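Local coordinates for protein 3,4-dihydroxybenzoate decarboxylase (Enterobacter cloacae, PDB 5NY5) that catalyses, as a UbiD-family enzyme dependent on prenylated flavin, the decarboxylation of 3,4-dihydroxybenzoate and, in reverse, the para-carboxylation of catechols, at residues I216-C221 and T328-L333; P288-Y293 and H436-S441; E345-F350 and Q381-L386; V370-P375 and D462-W467. All coordinates share one frame; numbering follows the deposited sequence.

Overall arrangement
Contacts 1 and 3 use opposite ends of helix 324-346, their centres about 24 Å apart; contact 1, near the centre of the chain, packs the short helix 214-219 against its start. Contact 2 joins two loops, its centre about 19 Å from that of contact 1. Contacts 3 and 4 touch, with centres about 11 Å apart. Along the chain, contact 1 closes before contacts 3 and 4 open, contact 3 falls between the two segments of contact 2, and the pairs 1 and 2, 2 and 4, and 3 and 4 cross. Contacts 1 and 2 join the Rift-related part, which supplies flavin-site residues, to the C-terminal part; contacts 3 and 4 lie at the five-stranded mixed sheet, where other subunits pack.

Contact 1. Residues I216-C221 and T328-L333; sequences IYIGAC and TTLAGL
Leu330 lies across Ile218 at about a right angle, its CD2 methyl reaching Ile218 CG1 at 4.0 Å. With CG anti to its carbonyl carbon (chi1 -62°), the leucine branch leaves the flank of helix 324-346 and passes over the backbone at Tyr217 and Ile218, where Leu330 CD2 also rests 3.9 Å from Tyr217 O. Ile218 uses both arms of its branched CB: while CG1 serves Leu330, CG2 meets Leu333 CD1 at 4.0 Å, the two side chains slanting past each other. A beta-branched residue suits this place because one CB supplies two leucines set three residues apart. Cys221 closes the other end. Being small, it can come near the partner backbone, with its CB 3.4 Å from Leu330 O and its SG 4.1 Å from Leu330 CB. One water bridges the two backbones, donating to Ile218 O at 3.1 Å and to Leu330 O at 2.8 Å. Tyr217 sends its ring elsewhere, its hydroxyl bonding to Leu151 O and its ring meeting His76. It also packs near Ile169, as Leu333 does near Phe222, both residues of the prenylated FMN site, which is empty in this chain. No direct hydrogen bond crosses between the two segments. Beside the flavin site, apolar side chains therefore carry most of the direct contact, and a single water satisfies two carbonyl oxygens between the backbones.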
loop_
_atom_site.group_PDB
_atom_site.type_symbol
_atom_site.label_atom_id
_atom_site.label_comp_id
_atom_site.label_asym_id
_atom_site.label_seq_id
_atom_site.Cartn_x
_atom_site.Cartn_y
_atom_site.Cartn_z
ATOM N N ILE A 216 12.043 13.606 45.375
ATOM C CA ILE A 216 10.646 14.021 45.430
ATOM C C ILE A 216 10.143 14.379 44.039
ATOM O O ILE A 216 9.093 13.898 43.598
ATOM C CB ILE A 216 10.470 15.192 46.412
ATOM C CG1 ILE A 216 10.847 14.761 47.831
ATOM C CG2 ILE A 216 9.045 15.709 46.365
ATOM C CD1 ILE A 216 10.601 15.823 48.884
ATOM N N TYR A 217 10.884 15.230 43.327
ATOM C CA TYR A 217 10.481 15.626 41.981
ATOM C C TYR A 217 10.325 14.416 41.068
ATOM O O TYR A 217 9.380 14.344 40.276
ATOM C CB TYR A 217 11.502 16.603 41.398
ATOM C CG TYR A 217 11.248 18.057 41.718
ATOM C CD1 TYR A 217 10.002 18.629 41.507
ATOM C CD2 TYR A 217 12.259 18.861 42.225
ATOM C CE1 TYR A 217 9.771 19.961 41.791
ATOM C CE2 TYR A 217 12.036 20.192 42.514
ATOM C CZ TYR A 217 10.793 20.737 42.297
ATOM O OH TYR A 217 10.571 22.061 42.585
ATOM N N ILE A 218 11.240 13.452 41.172
ATOM C CA ILE A 218 11.222 12.302 40.274
ATOM C C ILE A 218 10.094 11.351 40.648
ATOM O O ILE A 218 9.328 10.902 39.788
ATOM C CB ILE A 218 12.589 11.595 40.290
ATOM C CG1 ILE A 218 13.665 12.506 39.697
ATOM C CG2 ILE A 218 12.521 10.278 39.537
ATOM C CD1 ILE A 218 15.071 11.980 39.868
ATOM N N GLY A 219 9.973 11.030 41.936
ATOM C CA GLY A 219 8.951 10.094 42.365
ATOM C C GLY A 219 7.539 10.613 42.188
ATOM O O GLY A 219 6.605 9.829 42.001
ATOM N N ALA A 220 7.361 11.934 42.231
ATOM C CA ALA A 220 6.027 12.513 42.126
ATOM C C ALA A 220 5.397 12.293 40.758
ATOM O O ALA A 220 4.177 12.433 40.622
ATOM C CB ALA A 220 6.076 14.009 42.434
ATOM N N CYS A 221 6.193 11.956 39.746
ATOM C CA CYS A 221 5.681 11.786 38.395
ATOM C C CYS A 221 5.129 10.392 38.131
ATOM O O CYS A 221 4.551 10.167 37.064
ATOM C CB CYS A 221 6.777 12.103 37.377
ATOM S SG CYS A 221 7.374 13.801 37.458
ATOM N N THR A 328 12.789 15.336 29.886
ATOM C CA THR A 328 12.978 13.946 29.485
ATOM C C THR A 328 13.164 13.037 30.693
ATOM O O THR A 328 12.644 11.917 30.722
ATOM C CB THR A 328 14.178 13.831 28.545
ATOM O OG1 THR A 328 13.917 14.550 27.335
ATOM C CG2 THR A 328 14.457 12.376 28.215
ATOM N N THR A 329 13.905 13.501 31.701
ATOM C CA THR A 329 14.083 12.707 32.911
ATOM C C THR A 329 12.768 12.547 33.658
ATOM O O THR A 329 12.347 11.427 33.967
ATOM C CB THR A 329 15.128 13.353 33.819
ATOM O OG1 THR A 329 16.410 13.305 33.187
ATOM C CG2 THR A 329 15.198 12.626 35.151
ATOM N N LEU A 330 12.099 13.663 33.950
ATOM C CA LEU A 330 10.905 13.616 34.786
ATOM C C LEU A 330 9.765 12.868 34.105
ATOM O O LEU A 330 8.978 12.190 34.770
ATOM C CB LEU A 330 10.476 15.035 35.160
ATOM C CG LEU A 330 11.497 15.818 35.989
ATOM C CD1 LEU A 330 11.001 17.222 36.294
ATOM C CD2 LEU A 330 11.826 15.074 37.273
ATOM N N ALA A 331 9.662 12.972 32.781
ATOM C CA ALA A 331 8.581 12.309 32.062
ATOM C C ALA A 331 8.960 10.924 31.558
ATOM O O ALA A 331 8.103 10.033 31.523
ATOM C CB ALA A 331 8.122 13.170 30.882
ATOM N N GLY A 332 10.224 10.718 31.183
ATOM C CA GLY A 332 10.614 9.460 30.572
ATOM C C GLY A 332 10.737 8.304 31.540
ATOM O O GLY A 332 10.427 7.163 31.185
ATOM N N LEU A 333 11.203 8.568 32.759
ATOM C CA LEU A 333 11.301 7.499 33.750
ATOM C C LEU A 333 9.949 6.874 34.063
ATOM O O LEU A 333 9.870 5.634 34.120
ATOM C CB LEU A 333 11.993 8.024 35.011
ATOM C CG LEU A 333 13.492 8.282 34.873
ATOM C CD1 LEU A 333 14.062 8.861 36.153
ATOM C CD2 LEU A 333 14.211 6.998 34.503
HETATM O O HOH W 1 10.477 11.070 36.912
#

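Contact 2. Residues P288-Y293 and H436-S441; sequences PEFPGY and HQLDPS
Leu438 projects into the turn Glu289-Gly292, and its atoms meet three residues of that turn in succession. Its CB meets the ring of Pro291, 3.8 Å from Pro291 CG. The chain then turns beside its own backbone N (chi1 -74°), bringing the two methyls against Glu289. CD2 touches the methylene Glu289 CG at 4.0 Å. CD1 goes further, lying 3.6 Å from Glu289 OE2 and slanting toward Phe290 CE2 at 4.0 Å. Leucine fits because it covers the glutamate from its CB and CG to one side of the carboxylate, whose other oxygen, OE1, forms a salt bridge with Arg171 of the prenylated FMN site. Phe290 and His436 make a T-shaped pair: the CE2-CZ edge of Phe290 meets the imidazole face toward its NE2 side, the planes at 81°. Leu438 N donates in the ring plane to His436 ND1 at 3.0 Å, nearly straight (170°), which should help fix the ring's rotation. At the other end Pro440 CG sits over a face of Tyr293, 3.8 Å from the ring centroid, in a CH-pi contact. The tyrosine hydroxyl bonds to Thr419 of the second subunit. The CB of Asp439 points away from the other segment; OD2 forms a salt bridge with Lys396, while OD1 takes Ser441 N and OG. Two type I beta turns, Glu289-Gly292 and His436-Asp439, the latter running into an Asx turn, thus join the loops beside Arg171 and next to the second subunit.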
loop_
_atom_site.group_PDB
_atom_site.type_symbol
_atom_site.label_atom_id
_atom_site.label_comp_id
_atom_site.label_asym_id
_atom_site.label_seq_id
_atom_site.Cartn_x
_atom_site.Cartn_y
_atom_site.Cartn_z
ATOM N N PRO A 288 8.001 27.466 25.853
ATOM C CA PRO A 288 8.547 26.320 25.121
ATOM C C PRO A 288 8.052 25.015 25.730
ATOM O O PRO A 288 8.125 24.809 26.943
ATOM C CB PRO A 288 10.061 26.484 25.283
ATOM C CG PRO A 288 10.256 27.933 25.523
ATOM C CD PRO A 288 9.056 28.397 26.288
ATOM N N GLU A 289 7.539 24.137 24.878
ATOM C CA GLU A 289 7.026 22.848 25.308
ATOM C C GLU A 289 8.076 21.763 25.100
ATOM O O GLU A 289 9.105 21.971 24.453
ATOM C CB GLU A 289 5.739 22.504 24.555
ATOM C CG GLU A 289 4.639 23.546 24.685
ATOM C CD GLU A 289 4.069 23.633 26.088
ATOM O OE1 GLU A 289 3.404 24.642 26.395
ATOM O OE2 GLU A 289 4.280 22.693 26.883
ATOM N N PHE A 290 7.799 20.585 25.657
ATOM C CA PHE A 290 8.759 19.494 25.560
ATOM C C PHE A 290 9.039 19.013 24.133
ATOM O O PHE A 290 10.177 18.573 23.893
ATOM C CB PHE A 290 8.312 18.324 26.456
ATOM C CG PHE A 290 7.124 17.563 25.939
ATOM C CD1 PHE A 290 7.296 16.466 25.113
ATOM C CD2 PHE A 290 5.838 17.932 26.293
ATOM C CE1 PHE A 290 6.211 15.760 24.638
ATOM C CE2 PHE A 290 4.747 17.227 25.821
ATOM C CZ PHE A 290 4.936 16.141 24.993
ATOM N N PRO A 291 8.109 19.051 23.168
ATOM C CA PRO A 291 8.486 18.646 21.803
ATOM C C PRO A 291 9.516 19.558 21.158
ATOM O O PRO A 291 10.180 19.132 20.205
ATOM C CB PRO A 291 7.154 18.681 21.040
ATOM C CG PRO A 291 6.121 18.556 22.078
ATOM C CD PRO A 291 6.661 19.319 23.240
ATOM N N GLY A 292 9.673 20.788 21.636
ATOM C CA GLY A 292 10.668 21.702 21.104
ATOM C C GLY A 292 10.109 22.973 20.509
ATOM O O GLY A 292 10.884 23.780 19.977
ATOM N N TYR A 293 8.804 23.200 20.574
ATOM C CA TYR A 293 8.175 24.374 19.997
ATOM C C TYR A 293 7.531 25.196 21.104
ATOM O O TYR A 293 7.268 24.698 22.201
ATOM C CB TYR A 293 7.126 23.977 18.949
ATOM C CG TYR A 293 7.622 22.952 17.957
ATOM C CD1 TYR A 293 8.217 23.342 16.764
ATOM C CD2 TYR A 293 7.502 21.594 18.214
ATOM C CE1 TYR A 293 8.674 22.409 15.857
ATOM C CE2 TYR A 293 7.958 20.654 17.315
ATOM C CZ TYR A 293 8.542 21.067 16.137
ATOM O OH TYR A 293 8.996 20.131 15.238
ATOM N N HIS A 436 -0.949 13.216 20.769
ATOM C CA HIS A 436 -0.728 14.348 21.654
ATOM C C HIS A 436 -0.908 15.637 20.866
ATOM O O HIS A 436 -0.488 15.727 19.711
ATOM C CB HIS A 436 0.667 14.292 22.285
ATOM C CG HIS A 436 0.803 15.119 23.524
ATOM N ND1 HIS A 436 0.673 16.490 23.521
ATOM C CD2 HIS A 436 1.059 14.768 24.806
ATOM C CE1 HIS A 436 0.839 16.948 24.749
ATOM N NE2 HIS A 436 1.075 15.923 25.547
ATOM N N GLN A 437 -1.528 16.629 21.505
ATOM C CA GLN A 437 -1.832 17.889 20.839
ATOM C C GLN A 437 -0.590 18.708 20.520
ATOM O O GLN A 437 -0.631 19.531 19.601
ATOM C CB GLN A 437 -2.774 18.721 21.708
ATOM C CG GLN A 437 -4.148 18.112 21.894
ATOM C CD GLN A 437 -5.142 18.594 20.857
ATOM O OE1 GLN A 437 -4.903 19.582 20.163
ATOM N NE2 GLN A 437 -6.270 17.901 20.754
ATOM N N LEU A 438 0.505 18.513 21.251
ATOM C CA LEU A 438 1.676 19.362 21.091
ATOM C C LEU A 438 2.610 18.903 19.980
ATOM O O LEU A 438 3.591 19.598 19.695
ATOM C CB LEU A 438 2.441 19.457 22.413
ATOM C CG LEU A 438 1.738 20.336 23.447
ATOM C CD1 LEU A 438 2.523 20.388 24.741
ATOM C CD2 LEU A 438 1.522 21.735 22.893
ATOM N N ASP A 439 2.344 17.764 19.356
ATOM C CA ASP A 439 3.028 17.414 18.117
ATOM C C ASP A 439 2.408 18.218 16.981
ATOM O O ASP A 439 1.228 18.024 16.674
ATOM C CB ASP A 439 2.914 15.921 17.839
ATOM C CG ASP A 439 3.688 15.481 16.599
ATOM O OD1 ASP A 439 4.086 16.330 15.778
ATOM O OD2 ASP A 439 3.896 14.263 16.437
ATOM N N PRO A 440 3.151 19.126 16.345
ATOM C CA PRO A 440 2.543 19.966 15.303
ATOM C C PRO A 440 2.182 19.201 14.043
ATOM O O PRO A 440 1.326 19.669 13.284
ATOM C CB PRO A 440 3.623 21.022 15.023
ATOM C CG PRO A 440 4.607 20.901 16.145
ATOM C CD PRO A 440 4.558 19.477 16.577
ATOM N N SER A 441 2.802 18.049 13.795
ATOM C CA SER A 441 2.455 17.243 12.636
ATOM C C SER A 441 1.175 16.440 12.835
ATOM O O SER A 441 0.687 15.840 11.872
ATOM C CB SER A 441 3.608 16.301 12.284
ATOM O OG SER A 441 3.744 15.277 13.251
#

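Contact 3. Residues E345-F350 and Q381-L386; sequences EAIPGF and QGQAAL
Gln381, in the first turn of helix 380-391, meets Phe350 with its backbone. Its N lies 3.9 Å from Phe350 CE2, and its CA stands at the ring edge, in the plane, 4.0 Å from the same carbon. The CB of Gln381 points away from this contact, so its amide can serve the other side: OE1 accepts from Gly379 N, while NE2 bonds to Glu378 and Asp462. Gln383 comes next and turns toward the partner. Its CG is anti to the backbone N (chi1 -175°), and this methylene touches Ile347 CD1 at 4.0 Å as the two side chains slant past one another. A bend at chi2 (64°) then carries the amide aside, where NE2 donates to Leu389 O of the third subunit. Glutamine suits such a double task, greasy near the backbone and polar at its end. Ala384 has its CB at the edge of the Phe350 ring, 4.3 Å from CE2. So small a residue lets the aromatic edge approach the helix. Ile347 is the first residue to leave helical geometry after helix 324-346. The contact packs this exit against the crossover helix of the beta-alpha-beta unit formed with strands 365-370 and 397-401. No hydrogen bond crosses it: van der Waals contact of Ile347 and Phe350 with the Gln383 methylene, the Ala384 methyl and the helix backbone does the joining, and the glutamine amides find partners elsewhere.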
loop_
_atom_site.group_PDB
_atom_site.type_symbol
_atom_site.label_atom_id
_atom_site.label_comp_id
_atom_site.label_asym_id
_atom_site.label_seq_id
_atom_site.Cartn_x
_atom_site.Cartn_y
_atom_site.Cartn_z
ATOM N N GLU A 345 5.039 -8.426 32.454
ATOM C CA GLU A 345 3.863 -9.201 32.824
ATOM C C GLU A 345 3.385 -10.061 31.657
ATOM O O GLU A 345 3.101 -11.252 31.825
ATOM C CB GLU A 345 2.755 -8.261 33.296
ATOM C CG GLU A 345 1.502 -8.960 33.776
ATOM C CD GLU A 345 0.239 -8.208 33.397
ATOM O OE1 GLU A 345 -0.123 -8.221 32.201
ATOM O OE2 GLU A 345 -0.388 -7.599 34.291
ATOM N N ALA A 346 3.304 -9.477 30.462
ATOM C CA ALA A 346 2.769 -10.212 29.323
ATOM C C ALA A 346 3.787 -11.184 28.739
ATOM O O ALA A 346 3.431 -12.310 28.377
ATOM C CB ALA A 346 2.284 -9.236 28.254
ATOM N N ILE A 347 5.049 -10.773 28.630
ATOM C CA ILE A 347 6.096 -11.613 28.048
ATOM C C ILE A 347 7.300 -11.623 28.982
ATOM O O ILE A 347 8.215 -10.806 28.818
ATOM C CB ILE A 347 6.499 -11.124 26.646
ATOM C CG1 ILE A 347 5.294 -10.575 25.885
ATOM C CG2 ILE A 347 7.120 -12.256 25.849
ATOM C CD1 ILE A 347 5.657 -9.923 24.575
ATOM N N PRO A 348 7.350 -12.520 29.962
ATOM C CA PRO A 348 8.450 -12.490 30.935
ATOM C C PRO A 348 9.792 -12.828 30.302
ATOM O O PRO A 348 9.911 -13.761 29.505
ATOM C CB PRO A 348 8.041 -13.548 31.966
ATOM C CG PRO A 348 6.562 -13.718 31.780
ATOM C CD PRO A 348 6.318 -13.505 30.323
ATOM N N GLY A 349 10.811 -12.055 30.675
ATOM C CA GLY A 349 12.167 -12.309 30.236
ATOM C C GLY A 349 12.492 -11.876 28.825
ATOM O O GLY A 349 13.602 -12.150 28.355
ATOM N N PHE A 350 11.572 -11.202 28.137
ATOM C CA PHE A 350 11.759 -10.837 26.737
ATOM C C PHE A 350 12.341 -9.434 26.603
ATOM O O PHE A 350 13.410 -9.251 26.015
ATOM C CB PHE A 350 10.422 -10.952 25.995
ATOM C CG PHE A 350 10.522 -10.765 24.507
ATOM C CD1 PHE A 350 11.362 -11.560 23.748
ATOM C CD2 PHE A 350 9.747 -9.816 23.862
ATOM C CE1 PHE A 350 11.444 -11.396 22.382
ATOM C CE2 PHE A 350 9.822 -9.651 22.494
ATOM C CZ PHE A 350 10.672 -10.440 21.754
ATOM N N GLN A 381 8.118 -9.396 19.020
ATOM C CA GLN A 381 8.647 -8.036 19.051
ATOM C C GLN A 381 7.570 -7.022 18.696
ATOM O O GLN A 381 7.501 -5.944 19.293
ATOM C CB GLN A 381 9.855 -7.901 18.119
ATOM C CG GLN A 381 9.563 -8.022 16.630
ATOM C CD GLN A 381 9.680 -9.443 16.130
ATOM O OE1 GLN A 381 9.413 -10.397 16.859
ATOM N NE2 GLN A 381 10.096 -9.592 14.882
ATOM N N GLY A 382 6.709 -7.354 17.731
ATOM C CA GLY A 382 5.572 -6.503 17.449
ATOM C C GLY A 382 4.560 -6.504 18.573
ATOM O O GLY A 382 3.918 -5.484 18.836
ATOM N N GLN A 383 4.400 -7.641 19.250
ATOM C CA GLN A 383 3.562 -7.672 20.441
ATOM C C GLN A 383 4.088 -6.712 21.498
ATOM O O GLN A 383 3.310 -5.993 22.135
ATOM C CB GLN A 383 3.486 -9.094 20.995
ATOM C CG GLN A 383 2.528 -9.253 22.164
ATOM C CD GLN A 383 1.085 -8.982 21.774
ATOM O OE1 GLN A 383 0.669 -9.260 20.651
ATOM N NE2 GLN A 383 0.316 -8.431 22.704
ATOM N N ALA A 384 5.409 -6.670 21.681
ATOM C CA ALA A 384 5.994 -5.744 22.644
ATOM C C ALA A 384 5.717 -4.297 22.260
ATOM O O ALA A 384 5.468 -3.453 23.129
ATOM C CB ALA A 384 7.498 -5.986 22.759
ATOM N N ALA A 385 5.756 -3.991 20.961
ATOM C CA ALA A 385 5.474 -2.633 20.511
ATOM C C ALA A 385 4.012 -2.272 20.730
ATOM O O ALA A 385 3.696 -1.141 21.115
ATOM C CB ALA A 385 5.850 -2.479 19.039
ATOM N N LEU A 386 3.108 -3.222 20.497
ATOM C CA LEU A 386 1.692 -2.965 20.733
ATOM C C LEU A 386 1.406 -2.737 22.211
ATOM O O LEU A 386 0.544 -1.923 22.562
ATOM C CB LEU A 386 0.855 -4.123 20.197
ATOM C CG LEU A 386 0.956 -4.343 18.689
ATOM C CD1 LEU A 386 0.161 -5.564 18.267
ATOM C CD2 LEU A 386 0.486 -3.110 17.948
#

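Contact 4. Residues V370-P375 and D462-W467; sequences VKKRQP and DCTVPW
Trp467 lays its indole flat on main chain: Gln374 C and Pro375 N both lie 3.5 Å above one face of the ring system. Segment 370-375 belongs to the beta-alpha-beta crossover from strand 365-370 through helix 380-391 to strand 397-401; its partner follows strand 455-462. Pro375 CA adds a CH-pi contact with the five-membered ring of Trp467, 3.6 Å from its centroid and only 11° off the normal. A proline, with no backbone N-H to satisfy, suits this cover. At the edge of the indole, in its plane, Lys372 O lies 3.6 Å from Trp467 CZ3. The lysine side chain itself runs extended beyond CG to a polar cluster, where its buried ammonium donates to Thr464 OG1 at 3.0 Å and to Val465 O at 2.9 Å. A salt bridge to Glu378 supplies a counter-charge, and that carboxylate also accepts from Trp467 N. Lysine fits because it can span this distance and serve several acceptors. Behind it, Asp462 makes an Asx turn, its OD2 accepting from Thr464 N from above the carboxylate plane. Thr464 OG1, held by the lysine, in turn donates to the syn lone pair of Asp462 OD2 at 2.7 Å.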
loop_
_atom_site.group_PDB
_atom_site.type_symbol
_atom_site.label_atom_id
_atom_site.label_comp_id
_atom_site.label_asym_id
_atom_site.label_seq_id
_atom_site.Cartn_x
_atom_site.Cartn_y
_atom_site.Cartn_z
ATOM N N VAL A 370 14.795 -5.953 22.946
ATOM C CA VAL A 370 14.286 -7.290 23.204
ATOM C C VAL A 370 15.375 -8.296 22.873
ATOM O O VAL A 370 16.360 -7.990 22.199
ATOM C CB VAL A 370 13.007 -7.593 22.400
ATOM C CG1 VAL A 370 11.917 -6.599 22.754
ATOM C CG2 VAL A 370 13.300 -7.562 20.910
ATOM N N LYS A 371 15.182 -9.518 23.363
ATOM C CA LYS A 371 16.106 -10.620 23.118
ATOM C C LYS A 371 15.296 -11.836 22.695
ATOM O O LYS A 371 14.568 -12.412 23.506
ATOM C CB LYS A 371 16.944 -10.926 24.358
ATOM C CG LYS A 371 17.925 -12.072 24.180
ATOM C CD LYS A 371 18.663 -12.365 25.479
ATOM C CE LYS A 371 19.686 -13.477 25.303
ATOM N NZ LYS A 371 20.284 -13.883 26.605
ATOM N N LYS A 372 15.416 -12.223 21.429
ATOM C CA LYS A 372 14.776 -13.440 20.953
ATOM C C LYS A 372 15.592 -14.640 21.413
ATOM O O LYS A 372 16.750 -14.806 21.015
ATOM C CB LYS A 372 14.632 -13.411 19.434
ATOM C CG LYS A 372 13.681 -12.334 18.944
ATOM C CD LYS A 372 13.686 -12.232 17.431
ATOM C CE LYS A 372 12.879 -11.040 16.961
ATOM N NZ LYS A 372 13.073 -10.797 15.509
ATOM N N ARG A 373 14.991 -15.467 22.264
ATOM C CA ARG A 373 15.674 -16.597 22.867
ATOM C C ARG A 373 15.315 -17.926 22.223
ATOM O O ARG A 373 16.057 -18.901 22.389
ATOM C CB ARG A 373 15.342 -16.657 24.362
ATOM C CG ARG A 373 15.374 -15.299 25.040
ATOM C CD ARG A 373 14.350 -15.206 26.156
ATOM N NE ARG A 373 12.979 -15.216 25.651
ATOM C CZ ARG A 373 11.900 -15.132 26.423
ATOM N NH1 ARG A 373 12.032 -15.034 27.738
ATOM N NH2 ARG A 373 10.689 -15.147 25.883
ATOM N N GLN A 374 14.210 -17.983 21.494
ATOM C CA GLN A 374 13.692 -19.221 20.936
ATOM C C GLN A 374 12.886 -18.872 19.699
ATOM O O GLN A 374 12.521 -17.707 19.505
ATOM C CB GLN A 374 12.833 -19.967 21.966
ATOM C CG GLN A 374 11.937 -19.059 22.781
ATOM C CD GLN A 374 11.230 -19.797 23.893
ATOM O OE1 GLN A 374 11.148 -21.026 23.882
ATOM N NE2 GLN A 374 10.718 -19.052 24.867
ATOM N N PRO A 375 12.608 -19.850 18.828
ATOM C CA PRO A 375 11.814 -19.549 17.623
ATOM C C PRO A 375 10.473 -18.894 17.914
ATOM O O PRO A 375 10.043 -18.014 17.158
ATOM C CB PRO A 375 11.639 -20.929 16.977
ATOM C CG PRO A 375 12.811 -21.703 17.433
ATOM C CD PRO A 375 13.079 -21.246 18.834
ATOM N N ASP A 462 10.582 -2.089 13.029
ATOM C CA ASP A 462 11.116 -3.352 13.532
ATOM C C ASP A 462 12.533 -3.518 13.001
ATOM O O ASP A 462 12.740 -3.946 11.864
ATOM C CB ASP A 462 10.227 -4.523 13.130
ATOM C CG ASP A 462 10.778 -5.858 13.592
ATOM O OD1 ASP A 462 10.388 -6.891 13.011
ATOM O OD2 ASP A 462 11.603 -5.882 14.530
ATOM N N CYS A 463 13.518 -3.186 13.834
ATOM C CA CYS A 463 14.920 -3.318 13.476
ATOM C C CYS A 463 15.577 -4.509 14.153
ATOM O O CYS A 463 16.800 -4.522 14.319
ATOM C CB CYS A 463 15.678 -2.038 13.816
ATOM S SG CYS A 463 14.958 -0.585 13.073
ATOM N N THR A 464 14.790 -5.497 14.559
ATOM C CA THR A 464 15.326 -6.720 15.129
ATOM C C THR A 464 15.630 -7.710 14.015
ATOM O O THR A 464 14.953 -7.746 12.987
ATOM C CB THR A 464 14.350 -7.340 16.134
ATOM O OG1 THR A 464 13.197 -7.846 15.450
ATOM C CG2 THR A 464 13.907 -6.301 17.143
ATOM N N VAL A 465 16.671 -8.498 14.223
ATOM C CA VAL A 465 17.049 -9.513 13.237
ATOM C C VAL A 465 16.011 -10.628 13.256
ATOM O O VAL A 465 15.678 -11.138 14.338
ATOM C CB VAL A 465 18.444 -10.055 13.544
ATOM C CG1 VAL A 465 18.857 -11.081 12.507
ATOM C CG2 VAL A 465 19.442 -8.923 13.606
ATOM N N PRO A 466 15.461 -11.022 12.109
ATOM C CA PRO A 466 14.557 -12.175 12.084
ATOM C C PRO A 466 15.234 -13.393 12.689
ATOM O O PRO A 466 16.421 -13.631 12.469
ATOM C CB PRO A 466 14.268 -12.367 10.592
ATOM C CG PRO A 466 14.500 -11.030 9.991
ATOM C CD PRO A 466 15.615 -10.411 10.778
ATOM N N TRP A 467 14.463 -14.158 13.466
ATOM C CA TRP A 467 15.026 -15.269 14.225
ATOM C C TRP A 467 15.848 -16.201 13.345
ATOM O O TRP A 467 16.925 -16.658 13.746
ATOM C CB TRP A 467 13.910 -16.051 14.917
ATOM C CG TRP A 467 14.363 -17.383 15.405
ATOM C CD1 TRP A 467 14.213 -18.582 14.773
ATOM C CD2 TRP A 467 15.063 -17.654 16.620
ATOM N NE1 TRP A 467 14.771 -19.586 15.527
ATOM C CE2 TRP A 467 15.298 -19.041 16.667
ATOM C CE3 TRP A 467 15.504 -16.860 17.680
ATOM C CZ2 TRP A 467 15.958 -19.648 17.727
ATOM C CZ3 TRP A 467 16.160 -17.465 18.730
ATOM C CH2 TRP A 467 16.382 -18.845 18.746
#